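Local coordinates for protein rutinosidase (Aspergillus niger, PDB 6I1A) that is a secreted family 5 glycoside hydrolase that cleaves rutinose from flavonoid glycosides and probably also acts on beta-1,3-glucans, at residues V66-Y71 against Q107-N112. Sequence-based numbering, arbitrary orientation.
Sequences VLEHRY and QLYSGN. With NAG (2-acetamido-2-deoxy-beta-D-glucopyranose), chain C; EDO (1,2-ethanediol), chain N.
With CG anti to the backbone N (chi1 173°), Tyr109 lays its ring against helix 63-73, where it meets Glu68. The Glu68 chain bends at chi2 (-70°) and brings its carboxylate to the edge of that ring, the two planes nearly perpendicular. Glu68 OE2 accepts two hydrogen bonds. Tyr109 OH donates to the anti lone pair of Glu68 OE2 at 2.6 Å. The backbone N of Asn112 donates to the syn lone pair of Glu68 OE2 at 2.9 Å, with an N-H...O angle of 162°. These two bonds fix the rotation of the carboxylate. A water donates to Glu68 OE1 and accepts a weak bond from Asn112 ND2. Asn112 ND2 carries an N-linked NAG, whose methyl C8 lies 3.7 Å from Tyr109 OH. Apolar contacts complete the packing: Leu67 CD1 is 3.8 Å from Tyr109 CB, and Tyr71 CE2 is 4.0 Å from Tyr109 CE2. Tyr71 OH meets the rim of the Tyr109 ring, nearly level with it. The Glu68 bond to Asn112 N ties helix 63-73 to the loop after strand 90-95 of the TIM barrel, at the glycosylated N-cap residue of helix 113-128. Tyr116 of that helix touches Glu68 and Tyr71, while Phe41 of helix 39-45 packs on Leu67.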
loop_
_atom_site.group_PDB
_atom_site.type_symbol
_atom_site.label_atom_id
_atom_site.label_comp_id
_atom_site.label_asym_id
_atom_site.label_seq_id
_atom_site.Cartn_x
_atom_site.Cartn_y
_atom_site.Cartn_z
ATOM N N VAL A 66 14.544 -1.492 -38.758
ATOM C CA VAL A 66 13.451 -0.684 -38.164
ATOM C C VAL A 66 13.973 -0.064 -36.864
ATOM O O VAL A 66 13.811 1.134 -36.671
ATOM C CB VAL A 66 12.192 -1.522 -37.940
ATOM C CG1 VAL A 66 11.228 -0.828 -36.999
ATOM C CG2 VAL A 66 11.496 -1.849 -39.255
ATOM N N LEU A 67 14.629 -0.881 -36.028
ATOM C CA LEU A 67 15.084 -0.329 -34.722
ATOM C C LEU A 67 16.222 0.664 -34.923
ATOM O O LEU A 67 16.271 1.689 -34.219
ATOM C CB LEU A 67 15.438 -1.480 -33.764
ATOM C CG LEU A 67 14.224 -2.269 -33.326
ATOM C CD1 LEU A 67 14.620 -3.428 -32.420
ATOM C CD2 LEU A 67 13.215 -1.373 -32.605
ATOM N N GLU A 68 17.198 0.379 -35.810
ATOM C CA GLU A 68 18.314 1.302 -36.034
ATOM C C GLU A 68 17.773 2.666 -36.458
ATOM O O GLU A 68 18.302 3.720 -36.073
ATOM C CB GLU A 68 19.243 0.766 -37.123
ATOM C CG GLU A 68 20.090 -0.419 -36.671
ATOM C CD GLU A 68 21.207 -0.169 -35.666
ATOM O OE1 GLU A 68 21.527 0.995 -35.435
ATOM O OE2 GLU A 68 21.769 -1.158 -35.122
ATOM N N HIS A 69 16.715 2.666 -37.279
ATOM C CA HIS A 69 16.126 3.950 -37.722
ATOM C C HIS A 69 15.574 4.701 -36.498
ATOM O O HIS A 69 15.800 5.912 -36.362
ATOM C CB HIS A 69 15.046 3.707 -38.786
ATOM C CG HIS A 69 14.372 4.974 -39.172
ATOM N ND1 HIS A 69 14.989 5.897 -39.991
ATOM C CD2 HIS A 69 13.201 5.516 -38.774
ATOM C CE1 HIS A 69 14.174 6.925 -40.169
ATOM N NE2 HIS A 69 13.086 6.736 -39.433
ATOM N N ARG A 70 14.861 4.005 -35.613
ATOM C CA ARG A 70 14.351 4.645 -34.381
ATOM C C ARG A 70 15.500 5.132 -33.511
ATOM O O ARG A 70 15.407 6.248 -32.937
ATOM C CB ARG A 70 13.460 3.658 -33.638
ATOM C CG ARG A 70 12.774 4.267 -32.405
ATOM C CD ARG A 70 11.664 3.406 -31.872
ATOM N NE ARG A 70 11.033 3.900 -30.670
ATOM C CZ ARG A 70 10.009 4.769 -30.613
ATOM N NH1 ARG A 70 9.539 5.292 -31.749
ATOM N NH2 ARG A 70 9.511 5.144 -29.454
ATOM N N TYR A 71 16.532 4.311 -33.314
ATOM C CA TYR A 71 17.710 4.764 -32.524
ATOM C C TYR A 71 18.264 6.095 -33.053
ATOM O O TYR A 71 18.647 7.007 -32.333
ATOM C CB TYR A 71 18.843 3.731 -32.479
ATOM C CG TYR A 71 18.450 2.336 -32.033
ATOM C CD1 TYR A 71 17.422 2.129 -31.122
ATOM C CD2 TYR A 71 19.213 1.247 -32.378
ATOM C CE1 TYR A 71 17.020 0.872 -30.724
ATOM C CE2 TYR A 71 18.887 -0.011 -31.930
ATOM C CZ TYR A 71 17.815 -0.217 -31.067
ATOM O OH TYR A 71 17.483 -1.480 -30.648
ATOM N N GLN A 107 15.998 -13.104 -28.647
ATOM C CA GLN A 107 15.275 -12.479 -29.781
ATOM C C GLN A 107 15.395 -10.971 -29.744
ATOM O O GLN A 107 14.949 -10.306 -30.722
ATOM C CB GLN A 107 13.801 -12.821 -29.770
ATOM C CG GLN A 107 13.299 -13.724 -30.837
ATOM C CD GLN A 107 13.424 -13.276 -32.275
ATOM O OE1 GLN A 107 13.871 -12.166 -32.686
ATOM N NE2 GLN A 107 13.018 -14.225 -33.067
ATOM N N LEU A 108 15.969 -10.379 -28.680
ATOM C CA LEU A 108 16.193 -8.933 -28.697
ATOM C C LEU A 108 17.297 -8.581 -29.686
ATOM O O LEU A 108 18.262 -9.377 -29.803
ATOM C CB LEU A 108 16.515 -8.422 -27.292
ATOM C CG LEU A 108 15.405 -8.639 -26.259
ATOM C CD1 LEU A 108 15.900 -8.214 -24.890
ATOM C CD2 LEU A 108 14.133 -7.928 -26.649
ATOM N N TYR A 109 17.191 -7.428 -30.309
ATOM C CA TYR A 109 18.142 -7.005 -31.340
ATOM C C TYR A 109 19.419 -6.443 -30.698
ATOM O O TYR A 109 19.378 -5.581 -29.810
ATOM C CB TYR A 109 17.508 -5.920 -32.219
ATOM C CG TYR A 109 18.448 -5.297 -33.210
ATOM C CD1 TYR A 109 18.984 -6.062 -34.253
ATOM C CD2 TYR A 109 18.783 -3.965 -33.133
ATOM C CE1 TYR A 109 19.859 -5.489 -35.153
ATOM C CE2 TYR A 109 19.633 -3.372 -34.058
ATOM C CZ TYR A 109 20.158 -4.149 -35.074
ATOM O OH TYR A 109 21.024 -3.544 -35.956
ATOM N N SER A 110 20.585 -6.946 -31.172
ATOM C CA SER A 110 21.920 -6.424 -30.854
ATOM C C SER A 110 22.454 -5.637 -32.057
ATOM O O SER A 110 22.724 -6.280 -33.112
ATOM C CB SER A 110 22.885 -7.533 -30.522
ATOM O OG SER A 110 22.579 -8.153 -29.283
ATOM N N GLY A 111 22.601 -4.338 -31.937
ATOM C CA GLY A 111 23.111 -3.492 -33.034
ATOM C C GLY A 111 23.979 -2.376 -32.542
ATOM O O GLY A 111 24.805 -2.595 -31.659
ATOM N N ASN A 112 23.731 -1.165 -33.032
ATOM C CA ASN A 112 24.567 0.020 -32.736
ATOM C C ASN A 112 23.993 0.864 -31.593
ATOM O O ASN A 112 24.340 2.063 -31.516
ATOM C CB ASN A 112 24.743 0.886 -33.995
ATOM C CG ASN A 112 25.788 0.369 -34.939
ATOM O OD1 ASN A 112 26.692 -0.341 -34.541
ATOM N ND2 ASN A 112 25.617 0.665 -36.208
HETATM C C1 NAG C . 26.647 0.242 -37.109
HETATM C C2 NAG C . 25.981 -0.149 -38.410
HETATM C C3 NAG C . 27.101 -0.259 -39.479
HETATM C C4 NAG C . 28.030 0.955 -39.548
HETATM C C5 NAG C . 28.614 1.277 -38.161
HETATM C C6 NAG C . 29.593 2.480 -38.162
HETATM C C7 NAG C . 24.231 -1.853 -38.474
HETATM C C8 NAG C . 23.933 -3.299 -38.193
HETATM N N2 NAG C . 25.457 -1.481 -38.201
HETATM O O3 NAG C . 26.495 -0.481 -40.749
HETATM O O4 NAG C . 29.124 0.622 -40.420
HETATM O O5 NAG C . 27.464 1.444 -37.288
HETATM O O6 NAG C . 28.919 3.650 -38.648
HETATM O O7 NAG C . 23.456 -1.053 -38.933
HETATM C C1 EDO N . 25.749 -5.149 -29.384
HETATM O O1 EDO N . 25.697 -5.181 -30.791
HETATM C C2 EDO N . 26.219 -6.369 -28.758
HETATM O O2 EDO N . 27.595 -6.510 -29.050
HETATM O O HOH W 1 22.969 2.384 -37.178
#